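Local structure of peptide ABC transporter permease (Staphylococcus hominis, 6EXS) at residues M63-A68 / D250-T255; Q302-N307 / G449-L454; F268-R273 / K427-Q432. The protein probably imports peptides across the membrane as a transporter of the POT family, and binds a thioalcohol-conjugated peptide, a precursor of human body malodour. All blocks are in the same frame, centred on the assembly; numbering follows the deposited sequence.

In the fold
The three contacts lie in an almost all-helical chain of the major facilitator superfamily. Contacts 1 and 2 are neighbours, with centres about 11 Å apart, and touch through the salt bridge between Asp250 and Lys453. Contact 3 is about 26 Å from contact 1 and about 30 Å from contact 2, centre to centre. Helices 249-273 and 430-451 run in roughly opposite directions. Contact 1 closes before the other two open; the segments of contacts 2 and 3 then alternate. Contacts 1 and 3 pin helix 249-273 at both ends, to helices 56-72 and 430-451. Contact 2 ties the loop that lines the peptide pocket to the end of helix 430-451.

Contact 1 (M63-A68 / D250-T255); sequences MSVYGA and DLISNT. Unlike the reference sequence in segment 250-255: Asp250 (reference Asn).
Val65 points its forked side chain at Ile252 and Ser253, joining helix 56-72 of the major facilitator fold to helix 249-273, probably one of the two extra helices that bacterial POT transporters carry beside it. The CA atoms of Val65 and Ser253 are 6.2 Å apart, so the helices come close at this point. The side chains of Val65 and Ile252 cross at about a right angle and meet methyl to methyl, with Val65 CG1 3.8 Å from Ile252 CG2. In Ile252 it is the short branch that does the touching. The other branch, which carries CD1, leads away from Val65, and this side chain also touches a bound monoolein lipid. Phe249 and Val256, on the same helix as Ile252, extend the apolar surface round Val65. The contact is buried and purely van der Waals in kind. The second branch of Val65 lies against Ser253, where it meets the carbon part of the residue. A chi1 of 170° sets CG1 anti to the backbone N and so CG2 anti to the carbonyl carbon. Val65 CG2 rests 3.9 Å from both Ser253 CA and Ser253 CB.

Contact 2 (Q302-N307 / G449-L454); sequences QEQGSN and GTLVKL. With C3H (2-[[(2~{R})-2-azanyl-3-[(3~{S})-3-methyl-1-oxidanyl-hexan-3-yl]sulfanyl-propanoyl]amino]ethanoic acid), chain O.
Gln304 reaches Leu451 by an extended chain: chi2 is 172°, and the amide is carried straight out beyond CG. Its NE2 lies 3.9 Å from Leu451 CD2, and the two side chains cross at about a right angle. Asn307 is placed by its first torsion. Its chi1 of 62° sets CG between the backbone N and the carbonyl carbon, and ND2 comes 3.9 Å from Val452 CG1, again crosswise. Both are van der Waals contacts of an amide nitrogen with a methyl. The amides have their polar partners elsewhere: Gln304 OE1 is hydrogen-bonded to the hydroxyls of Tyr379 and Tyr463, Gln304 NE2 to Asn448 OD1, and Asn307 ND2 to Met60 O. Both ends of the buried Gln304 amide are therefore held.

The segment 302-307 is also part of the peptide pocket. Gln302 bends at chi2 and lays its amide against the thioether of the ligand, with NE2 3.3 Å from the sulfur. Gly305, having no side chain, lets the branched thioalcohol part lie close to the backbone, and its C is 3.3 Å from ligand C4. Ser306 OG turns back within the segment and donates to Glu303 O at 2.8 Å, tilted 30° from the carbonyl plane. The ligand's hydrogen bonds include those to the backbone of Phe335, Gln336 and Asn339.

The contact thus joins the turn that follows helix 279-302 to the end of helix 430-451 and the 3-10 segment after it. Leu467 of helix 460-479 touches both Gln304 and Leu451, while helix 56-72 packs on Asn307 and Val452 and helix 396-418 meets Gln302.

Contact 3 (F268-R273 / K427-Q432); sequences FTTMLR and KAFNAQ. With OLC ((2R)-2,3-dihydroxypropyl (9Z)-octadec-9-enoate), chain D.
Phe429 sits at the N-cap position of helix 430-451. It packs against the far end of helix 249-273, probably one of the extra helices added to the major facilitator fold, in a Met-aromatic contact with Met271. Its side chain can be followed outward. CB lies 3.8 Å from Met271 SD. CG comes next, 3.8 Å from Met271 CG. CD2 makes the shortest approach, 3.7 Å to the same Met271 CG. Farther out, CE2 meets Thr270 CG2 at 3.9 Å. The side chains of Phe429 and Met271 run past each other in opposite directions, whereas that of Thr270 crosses Phe429 at about a right angle. Met271 SD stands oblique to the ring, 46° off its normal. Gln432 CB, three residues further on, lies at the ring edge and in its plane. Ser274 and Val277, in the loop that follows helix 249-273, also touch Phe429. Thr270 gives its methyl to the ring, while its OG1 is hydrogen-bonded to Ile266 O in its own helix. Gln432 reaches a bound monoolein lipid, which is hydrogen-bonded to the Tyr267 hydroxyl. The chain of Met271 bends at chi3 (-86°), and its CE ends 4.4 Å from Gln432 O.

Contact 1 (M63-A68 / D250-T255)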
# COMPACT_ATOMS: atom_id res chain seq x y z
N MET A 63 11.21 5.74 1.75
CA MET A 63 9.86 5.71 1.18
C MET A 63 9.34 4.27 0.94
O MET A 63 8.21 3.95 1.34
CB MET A 63 9.79 6.53 -0.12
CG MET A 63 9.87 8.03 0.11
SD MET A 63 8.47 8.75 1.03
CE MET A 63 7.26 8.88 -0.28
N SER A 64 10.19 3.40 0.35
CA SER A 64 9.89 2.01 0.03
C SER A 64 9.84 1.12 1.26
O SER A 64 8.90 0.35 1.41
CB SER A 64 10.88 1.48 -1.00
OG SER A 64 10.62 2.08 -2.25
N VAL A 65 10.85 1.24 2.15
CA VAL A 65 10.95 0.46 3.40
C VAL A 65 9.75 0.80 4.30
O VAL A 65 9.13 -0.11 4.87
CB VAL A 65 12.34 0.65 4.07
CG1 VAL A 65 12.38 0.05 5.48
CG2 VAL A 65 13.45 0.06 3.20
N TYR A 66 9.38 2.09 4.36
CA TYR A 66 8.24 2.60 5.11
C TYR A 66 6.94 1.95 4.58
O TYR A 66 6.16 1.43 5.38
CB TYR A 66 8.22 4.14 4.97
CG TYR A 66 7.23 4.91 5.82
CD1 TYR A 66 6.55 4.30 6.88
CD2 TYR A 66 6.98 6.25 5.57
CE1 TYR A 66 5.64 5.02 7.65
CE2 TYR A 66 6.07 6.98 6.34
CZ TYR A 66 5.41 6.36 7.38
OH TYR A 66 4.56 7.09 8.15
N GLY A 67 6.76 1.95 3.25
CA GLY A 67 5.62 1.35 2.56
C GLY A 67 5.54 -0.14 2.78
O GLY A 67 4.45 -0.66 3.06
N ALA A 68 6.70 -0.85 2.72
CA ALA A 68 6.82 -2.29 2.97
C ALA A 68 6.42 -2.62 4.41
O ALA A 68 5.73 -3.62 4.63
CB ALA A 68 8.25 -2.75 2.70
N ASP A 250 20.71 1.34 6.24
CA ASP A 250 21.04 0.03 5.66
C ASP A 250 20.69 -1.10 6.64
O ASP A 250 20.29 -2.17 6.18
CB ASP A 250 22.52 -0.05 5.26
CG ASP A 250 22.93 0.80 4.07
OD1 ASP A 250 22.03 1.24 3.32
OD2 ASP A 250 24.15 0.98 3.87
N LEU A 251 20.79 -0.85 7.97
CA LEU A 251 20.41 -1.82 9.00
C LEU A 251 18.93 -2.16 8.83
O LEU A 251 18.57 -3.34 8.84
CB LEU A 251 20.68 -1.29 10.42
CG LEU A 251 20.36 -2.26 11.58
CD1 LEU A 251 21.62 -2.93 12.11
CD2 LEU A 251 19.61 -1.56 12.71
N ILE A 252 18.08 -1.12 8.62
CA ILE A 252 16.64 -1.25 8.42
C ILE A 252 16.35 -1.85 7.05
O ILE A 252 15.67 -2.87 6.97
CB ILE A 252 15.87 0.09 8.65
CG1 ILE A 252 16.43 0.92 9.86
CG2 ILE A 252 14.35 -0.13 8.77
CD1 ILE A 252 16.33 0.30 11.29
N SER A 253 16.87 -1.24 5.96
CA SER A 253 16.63 -1.66 4.58
C SER A 253 17.05 -3.11 4.30
O SER A 253 16.34 -3.79 3.56
CB SER A 253 17.26 -0.68 3.58
OG SER A 253 18.66 -0.88 3.43
N ASN A 254 18.16 -3.58 4.90
CA ASN A 254 18.61 -4.97 4.74
C ASN A 254 17.71 -5.95 5.50
O ASN A 254 17.38 -7.00 4.96
CB ASN A 254 20.06 -5.15 5.15
CG ASN A 254 21.05 -4.45 4.26
OD1 ASN A 254 20.84 -4.29 3.05
ND2 ASN A 254 22.16 -4.03 4.84
N THR A 255 17.28 -5.58 6.73
CA THR A 255 16.38 -6.38 7.57
C THR A 255 15.04 -6.59 6.84
O THR A 255 14.57 -7.73 6.74
CB THR A 255 16.21 -5.71 8.95
OG1 THR A 255 17.47 -5.68 9.62
CG2 THR A 255 15.18 -6.41 9.83

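Contact 2 (Q302-N307 / G449-L454)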
# COMPACT_ATOMS: atom_id res chain seq x y z
N GLN A 302 5.05 -0.03 -10.05
CA GLN A 302 3.99 0.86 -9.57
C GLN A 302 4.36 1.68 -8.31
O GLN A 302 4.18 2.89 -8.30
CB GLN A 302 2.68 0.08 -9.36
CG GLN A 302 1.42 0.96 -9.31
CD GLN A 302 1.20 1.65 -7.98
OE1 GLN A 302 1.60 1.19 -6.92
NE2 GLN A 302 0.53 2.77 -8.02
N GLU A 303 4.88 1.03 -7.25
CA GLU A 303 5.24 1.75 -6.02
C GLU A 303 6.46 2.68 -6.17
O GLU A 303 6.77 3.45 -5.25
CB GLU A 303 5.41 0.79 -4.85
CG GLU A 303 4.13 0.12 -4.38
CD GLU A 303 3.18 0.95 -3.54
OE1 GLU A 303 3.42 2.17 -3.38
OE2 GLU A 303 2.20 0.37 -3.02
N GLN A 304 7.12 2.64 -7.35
CA GLN A 304 8.26 3.51 -7.62
C GLN A 304 7.84 4.88 -8.14
O GLN A 304 8.68 5.77 -8.24
CB GLN A 304 9.29 2.85 -8.53
CG GLN A 304 10.35 2.05 -7.79
CD GLN A 304 11.20 1.26 -8.76
OE1 GLN A 304 11.74 1.80 -9.73
NE2 GLN A 304 11.33 -0.04 -8.51
N GLY A 305 6.55 5.05 -8.41
CA GLY A 305 6.03 6.35 -8.83
C GLY A 305 5.96 7.35 -7.69
O GLY A 305 5.73 8.54 -7.92
N SER A 306 6.14 6.86 -6.43
CA SER A 306 6.10 7.69 -5.22
C SER A 306 7.48 8.20 -4.80
O SER A 306 7.54 9.12 -3.99
CB SER A 306 5.46 6.93 -4.06
OG SER A 306 6.15 5.72 -3.79
N ASN A 307 8.57 7.62 -5.33
CA ASN A 307 9.94 8.01 -4.94
C ASN A 307 10.96 8.09 -6.10
O ASN A 307 12.01 8.69 -5.91
CB ASN A 307 10.46 7.06 -3.84
CG ASN A 307 10.58 5.60 -4.23
OD1 ASN A 307 9.91 5.10 -5.13
ND2 ASN A 307 11.41 4.88 -3.52
N GLY A 449 13.45 -0.87 -1.68
CA GLY A 449 14.29 -0.22 -0.69
C GLY A 449 15.78 -0.39 -0.93
O GLY A 449 16.58 0.47 -0.53
N THR A 450 16.17 -1.50 -1.60
CA THR A 450 17.56 -1.84 -1.94
C THR A 450 17.81 -1.57 -3.43
O THR A 450 18.89 -1.10 -3.79
CB THR A 450 17.85 -3.28 -1.52
OG1 THR A 450 17.54 -3.41 -0.13
CG2 THR A 450 19.31 -3.69 -1.76
N LEU A 451 16.79 -1.85 -4.28
CA LEU A 451 16.79 -1.68 -5.74
C LEU A 451 17.11 -0.24 -6.16
O LEU A 451 17.83 -0.04 -7.14
CB LEU A 451 15.40 -2.09 -6.28
CG LEU A 451 15.28 -2.62 -7.72
CD1 LEU A 451 16.13 -3.89 -7.92
CD2 LEU A 451 13.83 -2.93 -8.04
N VAL A 452 16.59 0.77 -5.40
CA VAL A 452 16.78 2.21 -5.64
C VAL A 452 18.25 2.61 -5.65
O VAL A 452 18.59 3.63 -6.24
CB VAL A 452 15.95 3.13 -4.71
CG1 VAL A 452 14.47 3.05 -5.04
CG2 VAL A 452 16.22 2.84 -3.23
N LYS A 453 19.13 1.78 -5.01
CA LYS A 453 20.58 1.95 -4.95
C LYS A 453 21.26 1.64 -6.31
O LYS A 453 22.44 1.93 -6.46
CB LYS A 453 21.20 1.09 -3.83
CG LYS A 453 20.76 1.48 -2.43
CD LYS A 453 21.14 0.42 -1.41
CE LYS A 453 20.89 0.90 0.00
NZ LYS A 453 21.23 -0.15 1.00
N LEU A 454 20.52 1.08 -7.29
CA LEU A 454 21.04 0.77 -8.63
C LEU A 454 21.02 1.96 -9.59
O LEU A 454 21.70 1.91 -10.61
CB LEU A 454 20.27 -0.42 -9.25
CG LEU A 454 20.70 -1.81 -8.83
CD1 LEU A 454 19.61 -2.79 -9.09
CD2 LEU A 454 21.97 -2.23 -9.56
O2 C3H O . -4.23 3.65 -2.49
C11 C3H O . -4.58 3.78 -3.61
O3 C3H O . -5.26 2.89 -4.25
C10 C3H O . -4.25 4.95 -4.48
N1 C3H O . -3.00 5.58 -4.14
C9 C3H O . -1.85 5.15 -4.63
O1 C3H O . -1.51 3.98 -4.61
C8 C3H O . -0.93 6.15 -5.25
N C3H O . -1.34 7.49 -4.86
C7 C3H O . 0.51 5.93 -4.78
S C3H O . 1.65 5.09 -5.91
C3 C3H O . 1.99 6.13 -7.43
C4 C3H O . 2.76 7.33 -6.95
C5 C3H O . 0.64 6.42 -8.10
C6 C3H O . 0.63 7.42 -9.24
O C3H O . -0.15 8.53 -8.95
C2 C3H O . 2.84 5.35 -8.44
C1 C3H O . 2.18 5.09 -9.79
C C3H O . 3.10 4.34 -10.71

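Contact 3 (F268-R273 / K427-Q432)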
# COMPACT_ATOMS: atom_id res chain seq x y z
N PHE A 268 4.08 -19.79 1.63
CA PHE A 268 3.85 -20.83 0.63
C PHE A 268 4.27 -22.22 1.15
O PHE A 268 3.55 -23.19 0.91
CB PHE A 268 4.50 -20.49 -0.73
CG PHE A 268 3.71 -19.51 -1.58
CD1 PHE A 268 2.54 -19.90 -2.23
CD2 PHE A 268 4.16 -18.21 -1.77
CE1 PHE A 268 1.82 -19.00 -3.01
CE2 PHE A 268 3.44 -17.31 -2.55
CZ PHE A 268 2.28 -17.71 -3.17
N THR A 269 5.39 -22.30 1.91
CA THR A 269 5.91 -23.53 2.51
C THR A 269 4.92 -24.12 3.51
O THR A 269 4.59 -25.30 3.40
CB THR A 269 7.32 -23.32 3.09
OG1 THR A 269 8.18 -22.84 2.05
CG2 THR A 269 7.91 -24.59 3.69
N THR A 270 4.40 -23.30 4.47
CA THR A 270 3.41 -23.70 5.49
C THR A 270 2.14 -24.28 4.86
O THR A 270 1.61 -25.28 5.36
CB THR A 270 3.09 -22.52 6.43
OG1 THR A 270 4.30 -22.10 7.07
CG2 THR A 270 2.05 -22.86 7.48
N MET A 271 1.66 -23.66 3.77
CA MET A 271 0.45 -24.09 3.06
C MET A 271 0.65 -25.37 2.26
O MET A 271 -0.22 -26.25 2.31
CB MET A 271 -0.11 -22.96 2.19
CG MET A 271 -0.81 -21.90 3.01
SD MET A 271 -1.79 -20.76 2.01
CE MET A 271 -0.53 -19.58 1.56
N LEU A 272 1.79 -25.51 1.57
CA LEU A 272 2.11 -26.71 0.78
C LEU A 272 2.46 -27.92 1.67
O LEU A 272 2.44 -29.06 1.18
CB LEU A 272 3.24 -26.45 -0.24
CG LEU A 272 2.97 -25.49 -1.42
CD1 LEU A 272 4.27 -25.08 -2.08
CD2 LEU A 272 2.04 -26.11 -2.46
N ARG A 273 2.79 -27.68 2.96
CA ARG A 273 3.18 -28.71 3.93
C ARG A 273 2.09 -29.09 4.94
O ARG A 273 2.24 -30.10 5.64
CB ARG A 273 4.46 -28.28 4.67
CG ARG A 273 5.74 -28.81 4.03
CD ARG A 273 6.98 -28.03 4.42
NE ARG A 273 7.17 -27.92 5.88
CZ ARG A 273 7.87 -28.77 6.61
NH1 ARG A 273 8.47 -29.81 6.04
NH2 ARG A 273 7.99 -28.59 7.92
N LYS A 427 -9.59 -23.85 2.91
CA LYS A 427 -10.57 -23.65 3.98
C LYS A 427 -9.97 -23.16 5.31
O LYS A 427 -10.58 -22.33 5.98
CB LYS A 427 -11.41 -24.92 4.20
CG LYS A 427 -12.75 -24.68 4.88
CD LYS A 427 -13.41 -25.98 5.32
CE LYS A 427 -14.67 -25.76 6.13
NZ LYS A 427 -15.81 -25.32 5.28
N ALA A 428 -8.79 -23.68 5.69
CA ALA A 428 -8.12 -23.32 6.94
C ALA A 428 -7.18 -22.11 6.81
O ALA A 428 -6.95 -21.41 7.80
CB ALA A 428 -7.34 -24.52 7.48
N PHE A 429 -6.65 -21.86 5.59
CA PHE A 429 -5.70 -20.78 5.32
C PHE A 429 -6.32 -19.64 4.49
O PHE A 429 -5.76 -19.24 3.46
CB PHE A 429 -4.42 -21.35 4.68
CG PHE A 429 -3.63 -22.31 5.55
CD1 PHE A 429 -3.98 -23.66 5.61
CD2 PHE A 429 -2.54 -21.88 6.28
CE1 PHE A 429 -3.26 -24.54 6.42
CE2 PHE A 429 -1.81 -22.77 7.09
CZ PHE A 429 -2.18 -24.10 7.15
N ASN A 430 -7.47 -19.10 4.95
CA ASN A 430 -8.16 -17.99 4.28
C ASN A 430 -7.48 -16.67 4.63
O ASN A 430 -7.27 -15.84 3.73
CB ASN A 430 -9.65 -17.96 4.64
CG ASN A 430 -10.45 -19.15 4.16
OD1 ASN A 430 -11.21 -19.75 4.92
ND2 ASN A 430 -10.34 -19.48 2.87
N ALA A 431 -7.13 -16.47 5.92
CA ALA A 431 -6.43 -15.29 6.43
C ALA A 431 -4.96 -15.31 5.98
O ALA A 431 -4.37 -14.24 5.79
CB ALA A 431 -6.51 -15.25 7.95
N GLN A 432 -4.38 -16.52 5.82
CA GLN A 432 -3.01 -16.74 5.36
C GLN A 432 -2.88 -16.43 3.87
O GLN A 432 -1.86 -15.88 3.45
CB GLN A 432 -2.55 -18.17 5.68
CG GLN A 432 -2.24 -18.38 7.16
CD GLN A 432 -3.39 -18.94 7.97
OE1 GLN A 432 -4.57 -18.61 7.77
NE2 GLN A 432 -3.06 -19.79 8.93
C24 OLC D . -1.41 -15.96 11.34
C6 OLC D . 2.73 -9.35 17.64
C5 OLC D . 3.20 -10.65 17.01
C4 OLC D . 2.11 -11.71 16.89
C3 OLC D . 2.58 -13.04 16.33
C2 OLC D . 2.53 -13.13 14.81
C21 OLC D . -0.22 -14.15 12.60
C1 OLC D . 1.49 -14.07 14.28
C22 OLC D . -0.08 -15.29 11.62
O19 OLC D . 1.08 -15.04 14.88
O25 OLC D . -1.28 -17.01 10.38
O23 OLC D . 0.46 -14.78 10.40
O20 OLC D . 1.08 -13.70 13.06